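Local coordinates for protein alcohol dehydrogenase IV (Corynebacterium glutamicum, PDB 3IV7) that probably reduces maleylacetate with a nicotinamide cofactor, as a member of the iron-containing alcohol dehydrogenase family, at residues A[167-172]-A[255-260]; A[174-179]-A[262-267]; A[120-125]-A[217-222]. One frame throughout, in Å; residues are numbered along the deposited sequence.

Interaction 1: A[167-172]-A[255-260]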
# COMPACT_ATOMS: atom_id res chain seq x y z
N SER A 167 13.62 -0.27 -22.54
CA SER A 167 13.25 0.52 -21.37
C SER A 167 11.84 1.09 -21.58
O SER A 167 11.00 1.07 -20.67
CB SER A 167 14.25 1.67 -21.14
OG SER A 167 15.57 1.22 -20.88
N VAL A 168 11.62 1.65 -22.77
CA VAL A 168 10.31 2.22 -23.12
C VAL A 168 9.21 1.12 -23.18
O VAL A 168 8.16 1.25 -22.57
CB VAL A 168 10.39 3.02 -24.45
CG1 VAL A 168 9.01 3.41 -24.94
CG2 VAL A 168 11.25 4.24 -24.27
N ALA A 169 9.48 0.05 -23.91
CA ALA A 169 8.49 -1.01 -24.03
C ALA A 169 8.18 -1.61 -22.68
O ALA A 169 7.00 -1.80 -22.35
CB ALA A 169 8.94 -2.08 -25.00
N SER A 170 9.22 -1.88 -21.89
CA SER A 170 9.02 -2.45 -20.55
C SER A 170 8.32 -1.46 -19.65
O SER A 170 7.47 -1.84 -18.84
CB SER A 170 10.35 -2.92 -19.90
OG SER A 170 10.10 -3.48 -18.61
N GLY A 171 8.67 -0.19 -19.76
CA GLY A 171 7.96 0.85 -18.95
C GLY A 171 6.47 0.92 -19.26
O GLY A 171 5.63 1.11 -18.38
N LEU A 172 6.13 0.73 -20.53
CA LEU A 172 4.73 0.75 -20.94
C LEU A 172 4.03 -0.52 -20.50
O LEU A 172 2.82 -0.52 -20.30
CB LEU A 172 4.62 0.97 -22.45
CG LEU A 172 5.06 2.39 -22.89
CD1 LEU A 172 5.18 2.46 -24.41
CD2 LEU A 172 4.10 3.46 -22.39
N PRO A 255 6.67 -10.88 -28.69
CA PRO A 255 7.56 -10.40 -27.61
C PRO A 255 6.76 -9.69 -26.52
O PRO A 255 5.85 -8.92 -26.82
CB PRO A 255 8.52 -9.45 -28.34
CG PRO A 255 8.00 -9.30 -29.70
CD PRO A 255 7.11 -10.43 -30.01
N HIS A 256 7.13 -9.95 -25.27
CA HIS A 256 6.35 -9.55 -24.13
C HIS A 256 6.17 -8.02 -23.97
O HIS A 256 5.07 -7.56 -24.02
CB HIS A 256 6.94 -10.16 -22.86
CG HIS A 256 6.25 -9.74 -21.61
ND1 HIS A 256 5.19 -10.44 -21.08
CD2 HIS A 256 6.42 -8.66 -20.81
CE1 HIS A 256 4.78 -9.84 -19.97
NE2 HIS A 256 5.51 -8.76 -19.78
N ALA A 257 7.25 -7.28 -23.74
CA ALA A 257 7.15 -5.83 -23.45
C ALA A 257 6.50 -5.06 -24.61
O ALA A 257 5.59 -4.24 -24.40
CB ALA A 257 8.57 -5.24 -23.12
N GLN A 258 6.93 -5.36 -25.84
CA GLN A 258 6.36 -4.73 -27.04
C GLN A 258 4.86 -5.01 -27.21
O GLN A 258 4.12 -4.16 -27.69
CB GLN A 258 7.10 -5.18 -28.30
CG GLN A 258 8.50 -4.59 -28.46
CD GLN A 258 9.53 -5.23 -27.53
OE1 GLN A 258 9.27 -6.28 -26.91
NE2 GLN A 258 10.67 -4.58 -27.40
N THR A 259 4.43 -6.22 -26.86
CA THR A 259 3.03 -6.58 -27.02
C THR A 259 2.20 -5.76 -26.03
O THR A 259 1.19 -5.16 -26.39
CB THR A 259 2.80 -8.09 -26.80
OG1 THR A 259 3.45 -8.82 -27.86
CG2 THR A 259 1.33 -8.41 -26.80
N HIS A 260 2.65 -5.72 -24.79
CA HIS A 260 1.98 -4.92 -23.78
C HIS A 260 1.95 -3.45 -24.22
O HIS A 260 0.90 -2.83 -24.18
CB HIS A 260 2.68 -5.05 -22.44
CG HIS A 260 2.28 -6.27 -21.68
ND1 HIS A 260 1.21 -6.28 -20.82
CD2 HIS A 260 2.75 -7.54 -21.72
CE1 HIS A 260 1.07 -7.49 -20.31
NE2 HIS A 260 1.99 -8.28 -20.85

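Interaction 2: A[174-179]-A[262-267]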
# COMPACT_ATOMS: atom_id res chain seq x y z
N GLY A 174 4.70 -1.77 -17.59
CA GLY A 174 4.42 -1.31 -16.24
C GLY A 174 3.21 -0.38 -16.24
O GLY A 174 2.34 -0.50 -15.40
N LEU A 175 3.12 0.48 -17.26
CA LEU A 175 2.00 1.37 -17.40
C LEU A 175 0.67 0.60 -17.60
O LEU A 175 -0.37 1.02 -17.08
CB LEU A 175 2.23 2.37 -18.53
CG LEU A 175 1.38 3.61 -18.46
CD1 LEU A 175 1.63 4.31 -17.15
CD2 LEU A 175 1.66 4.59 -19.70
N ALA A 176 0.73 -0.51 -18.34
CA ALA A 176 -0.42 -1.32 -18.58
C ALA A 176 -0.92 -1.94 -17.29
O ALA A 176 -2.12 -2.03 -17.07
CB ALA A 176 -0.11 -2.40 -19.58
N HIS A 177 0.01 -2.37 -16.43
CA HIS A 177 -0.35 -2.90 -15.11
C HIS A 177 -1.21 -1.85 -14.39
O HIS A 177 -2.24 -2.18 -13.82
CB HIS A 177 0.89 -3.25 -14.26
CG HIS A 177 1.67 -4.43 -14.76
ND1 HIS A 177 1.09 -5.47 -15.45
CD2 HIS A 177 2.96 -4.79 -14.53
CE1 HIS A 177 2.01 -6.39 -15.71
NE2 HIS A 177 3.15 -6.01 -15.16
N CYS A 178 -0.82 -0.58 -14.48
CA CYS A 178 -1.59 0.47 -13.83
C CYS A 178 -2.94 0.64 -14.46
O CYS A 178 -3.95 0.63 -13.79
CB CYS A 178 -0.88 1.83 -13.92
SG CYS A 178 0.69 1.93 -13.17
N ILE A 179 -2.95 0.87 -15.76
CA ILE A 179 -4.18 1.24 -16.44
C ILE A 179 -5.25 0.15 -16.46
O ILE A 179 -6.38 0.39 -16.10
CB ILE A 179 -3.90 1.81 -17.86
CG1 ILE A 179 -3.14 3.15 -17.71
CG2 ILE A 179 -5.25 2.03 -18.61
CD1 ILE A 179 -2.65 3.82 -19.02
N THR A 262 2.15 -2.14 -27.19
CA THR A 262 1.32 -1.95 -28.37
C THR A 262 -0.17 -2.05 -28.07
O THR A 262 -0.95 -1.24 -28.53
CB THR A 262 1.68 -2.96 -29.46
OG1 THR A 262 3.06 -2.82 -29.80
CG2 THR A 262 0.79 -2.75 -30.73
N VAL A 263 -0.55 -3.05 -27.29
CA VAL A 263 -1.96 -3.33 -27.02
C VAL A 263 -2.64 -2.29 -26.10
O VAL A 263 -3.83 -1.96 -26.29
CB VAL A 263 -2.12 -4.75 -26.44
CG1 VAL A 263 -3.52 -4.95 -25.90
CG2 VAL A 263 -1.79 -5.79 -27.52
N LEU A 264 -1.87 -1.76 -25.14
CA LEU A 264 -2.40 -0.85 -24.12
C LEU A 264 -3.28 0.30 -24.63
O LEU A 264 -4.40 0.45 -24.18
CB LEU A 264 -1.25 -0.30 -23.26
CG LEU A 264 -1.63 0.76 -22.21
CD1 LEU A 264 -2.72 0.25 -21.25
CD2 LEU A 264 -0.38 1.23 -21.44
N PRO A 265 -2.78 1.10 -25.59
CA PRO A 265 -3.63 2.22 -26.02
C PRO A 265 -4.96 1.79 -26.63
O PRO A 265 -5.94 2.54 -26.55
CB PRO A 265 -2.79 2.91 -27.07
CG PRO A 265 -1.79 1.80 -27.54
CD PRO A 265 -1.50 1.06 -26.33
N TYR A 266 -4.99 0.62 -27.24
CA TYR A 266 -6.23 0.09 -27.86
C TYR A 266 -7.23 -0.37 -26.78
O TYR A 266 -8.43 -0.11 -26.89
CB TYR A 266 -5.89 -1.05 -28.88
CG TYR A 266 -5.05 -0.49 -29.99
CD1 TYR A 266 -5.62 0.30 -30.99
CD2 TYR A 266 -3.67 -0.57 -29.94
CE1 TYR A 266 -4.87 0.94 -31.91
CE2 TYR A 266 -2.90 0.04 -30.88
CZ TYR A 266 -3.50 0.81 -31.87
OH TYR A 266 -2.73 1.43 -32.82
N VAL A 267 -6.73 -0.96 -25.70
CA VAL A 267 -7.61 -1.36 -24.59
C VAL A 267 -8.08 -0.11 -23.86
O VAL A 267 -9.25 -0.01 -23.48
CB VAL A 267 -6.97 -2.30 -23.64
CG1 VAL A 267 -7.93 -2.62 -22.49
CG2 VAL A 267 -6.52 -3.59 -24.39

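Interaction 3: A[120-125]-A[217-222]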
# COMPACT_ATOMS: atom_id res chain seq x y z
N THR A 120 15.85 -5.54 -12.99
CA THR A 120 16.58 -4.70 -13.95
C THR A 120 15.68 -4.20 -15.10
O THR A 120 16.16 -3.61 -16.03
CB THR A 120 17.72 -5.47 -14.52
OG1 THR A 120 17.20 -6.67 -15.12
CG2 THR A 120 18.74 -5.82 -13.40
N THR A 121 14.39 -4.52 -15.05
CA THR A 121 13.45 -4.01 -16.01
C THR A 121 12.20 -3.46 -15.27
O THR A 121 12.21 -3.34 -14.07
CB THR A 121 13.04 -5.07 -17.01
OG1 THR A 121 12.17 -5.98 -16.39
CG2 THR A 121 14.32 -5.83 -17.64
N TYR A 122 11.14 -3.15 -16.03
CA TYR A 122 9.93 -2.55 -15.45
C TYR A 122 8.69 -3.44 -15.51
O TYR A 122 7.58 -2.98 -15.32
CB TYR A 122 9.64 -1.20 -16.15
CG TYR A 122 10.86 -0.30 -16.21
CD1 TYR A 122 11.56 0.02 -15.05
CD2 TYR A 122 11.30 0.25 -17.42
CE1 TYR A 122 12.72 0.80 -15.09
CE2 TYR A 122 12.44 1.06 -17.47
CZ TYR A 122 13.14 1.34 -16.30
OH TYR A 122 14.30 2.10 -16.37
N ALA A 123 8.90 -4.74 -15.70
CA ALA A 123 7.80 -5.70 -15.87
C ALA A 123 7.06 -5.94 -14.58
O ALA A 123 5.89 -6.34 -14.60
CB ALA A 123 8.36 -7.09 -16.49
N GLY A 124 7.74 -5.67 -13.45
CA GLY A 124 7.14 -5.71 -12.12
C GLY A 124 6.80 -7.07 -11.51
O GLY A 124 6.08 -7.13 -10.50
N SER A 125 7.36 -8.15 -12.06
CA SER A 125 7.07 -9.47 -11.52
C SER A 125 7.45 -9.55 -10.06
O SER A 125 6.84 -10.28 -9.32
CB SER A 125 7.75 -10.58 -12.32
OG SER A 125 7.32 -11.86 -11.86
N GLU A 217 17.35 10.56 -12.19
CA GLU A 217 15.98 10.96 -11.86
C GLU A 217 14.96 10.12 -12.63
O GLU A 217 14.06 9.51 -12.03
CB GLU A 217 15.77 12.44 -12.15
CG GLU A 217 14.40 12.96 -11.68
CD GLU A 217 14.22 14.44 -11.96
OE1 GLU A 217 15.22 15.14 -12.05
OE2 GLU A 217 13.09 14.89 -12.12
N GLY A 218 15.14 10.01 -13.94
CA GLY A 218 14.20 9.24 -14.77
C GLY A 218 14.21 7.76 -14.50
O GLY A 218 13.14 7.11 -14.42
N ARG A 219 15.41 7.21 -14.34
CA ARG A 219 15.53 5.80 -14.04
C ARG A 219 14.91 5.43 -12.68
O ARG A 219 14.34 4.32 -12.52
CB ARG A 219 16.97 5.36 -14.10
CG ARG A 219 17.58 5.39 -15.53
CD ARG A 219 17.01 4.36 -16.39
NE ARG A 219 17.73 4.20 -17.64
CZ ARG A 219 17.43 3.31 -18.58
NH1 ARG A 219 16.38 2.48 -18.44
NH2 ARG A 219 18.17 3.26 -19.70
N ASP A 220 15.03 6.31 -11.72
CA ASP A 220 14.44 6.06 -10.39
C ASP A 220 12.93 6.13 -10.50
O ASP A 220 12.23 5.25 -10.02
CB ASP A 220 14.93 7.08 -9.35
CG ASP A 220 16.34 6.78 -8.83
OD1 ASP A 220 16.75 5.60 -8.86
OD2 ASP A 220 16.98 7.71 -8.31
N GLU A 221 12.42 7.15 -11.21
CA GLU A 221 10.97 7.29 -11.39
C GLU A 221 10.35 6.08 -12.06
O GLU A 221 9.30 5.60 -11.64
CB GLU A 221 10.64 8.57 -12.17
CG GLU A 221 10.61 9.78 -11.29
CD GLU A 221 10.58 11.10 -12.02
OE1 GLU A 221 10.86 11.16 -13.24
OE2 GLU A 221 10.32 12.10 -11.32
N ALA A 222 10.99 5.59 -13.12
CA ALA A 222 10.49 4.44 -13.84
C ALA A 222 10.44 3.20 -12.94
O ALA A 222 9.48 2.44 -12.97
CB ALA A 222 11.36 4.16 -15.11
O HOH W 1 15.32 2.42 -13.98

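Interaction 1: A[167-172]-A[255-260]
In the all-helical C-terminal domain, helices 164-181 and 256-271 cross through a pair of small residues, Ala169 and Ala257, whose CB atoms both point into the interface. The short axes of 167-172 and 256-260 come within 7.5 Å at a crossing angle of 60°, a close approach consistent with two alanines facing each other. Ala169 CB lies 3.7 Å from Ala257 CB. The methyl of Ala257 also presses on the facing backbone, with CB 3.6 Å from Ser170 N. No hydrogen bond joins the segments; the carbonyl atoms Ala169 O and Ala257 O, two acceptors 3.5 Å apart, merely lie side by side. Gln258 starts out away from 167-172, but a bend at chi2 (75°) swings its amide back so that NE2 rests 3.9 Å from Ala169 CB. At the helix start, Pro255 O is gripped twice, from opposite faces of its plane, by Thr259 N and by Thr259 OG1, the latter at 2.6 Å. Around the crossing, Thr259 packs on helix 240-250, Val168 on helix 189-211, and Ser170 OG bonds to Tyr122 N in the loop after strand 115-119.

Interaction 2: A[174-179]-A[262-267]
Every contact within 4.5 Å runs through Leu264, whose two methyl groups meet Leu175, Ala176 and Ile179. With CG anti to the backbone N (chi1 176°), the side chain sends both methyls toward helix 164-181. They flank Ala176 CB, Leu264 CD1 and CD2 each lying 4.1 Å from it. CD2 leans to the helix backbone, 3.7 Å from Ala176 N, and is 4.1 Å from Leu175 CB. CD1 leans the other way, 3.9 Å from Ile179 CB, and also touches Ile179 CG2, the two side chains crossing at about a right angle. Leu172, Leu175, Ala176 and Ile179, spaced i, i+3, i+4, i+7, surround Leu264 in the manner of knobs-into-holes packing, although Leu172 contributes its O. The site belongs to the helical bundle of the C-terminal domain, where the short axes here run 9.8 Å apart at only 25°. Helix 240-250 adds His241 against Ala176, while Leu175 also meets helices 189-211 and 291-301. In the backbone, helix 256-271 is kinked within 262-267: Pro265 has no N-H to give, and Tyr266 N makes only a weak bond, to Val263 O. Polar bonding is left to other faces: His177 ND1 pairs with His242 NE2, and Tyr266 OH bonds to Glu353 O.

Interaction 3: A[120-125]-A[217-222]
Tyr122 sits in the irregular loop 120-125, its CA 7.2 Å from the CA of Ala222 on helix 216-236, and the chain then turns through Gly124 with a positive phi of 74°. The loop leaves strand 115-119 of the parallel sheet in the N-terminal alpha/beta domain, whereas the helix belongs to the helical C-terminal domain, so the contact lies at the joint of the two-domain fold of iron-containing alcohol dehydrogenases. Tyr122 alone carries the loop's side of it. Its ring extends toward the helix and receives the Ala222 methyl over one face in a CH-pi contact. The CB of Ala222 is 3.9 Å from the centroid of the Tyr122 ring and offset toward its CZ-CE1 side; the nearest ring atom is Tyr122 CZ, at 3.5 Å. Ile209 of helix 189-211 and Leu223 and Ala226, further along helix 216-236, also pack against the ring.

At the hydroxyl end the chemistry turns polar. The Arg219 chain folds at chi2 (-69°), which brings its end to Tyr122 OH. NH1 of Arg219 donates to Tyr122 OH over 3.0 Å, fairly straight at 158°; the oxygen lies in the guanidinium plane, while that plane and the ring are inclined to each other. The same group is held by three further bonds: NE to Pro213 O, NH2 to Leu162 O, and NH1 to Ser167 OG. These fix its orientation from several directions. All four partners named are uncharged oxygens, which probably share in stabilising the buried guanidinium. A single water finishes the link, 2.6 Å from Tyr122 OH at the ring edge and donating a hydrogen bond to the main-chain Arg219 O, also at 2.6 Å.

All three contacts are buried, interactions 1 and 2 inside the helical domain and interaction 3 between the domains. Interactions 1 and 2 lie along the same two helices, 164-181 and 256-271, with centres about 10 Å apart. The first is a close crossing of small residues, the second a wider, shallower-angled stretch filled by a large aliphatic side chain; neither has a hydrogen bond across it. Interaction 3 instead mixes an aromatic face with a charged, hydrated end. Helix 164-181 connects it with the others: it reaches interaction 3 through its serines, and His177 NE2 of interaction 2 bonds to Ala123 O.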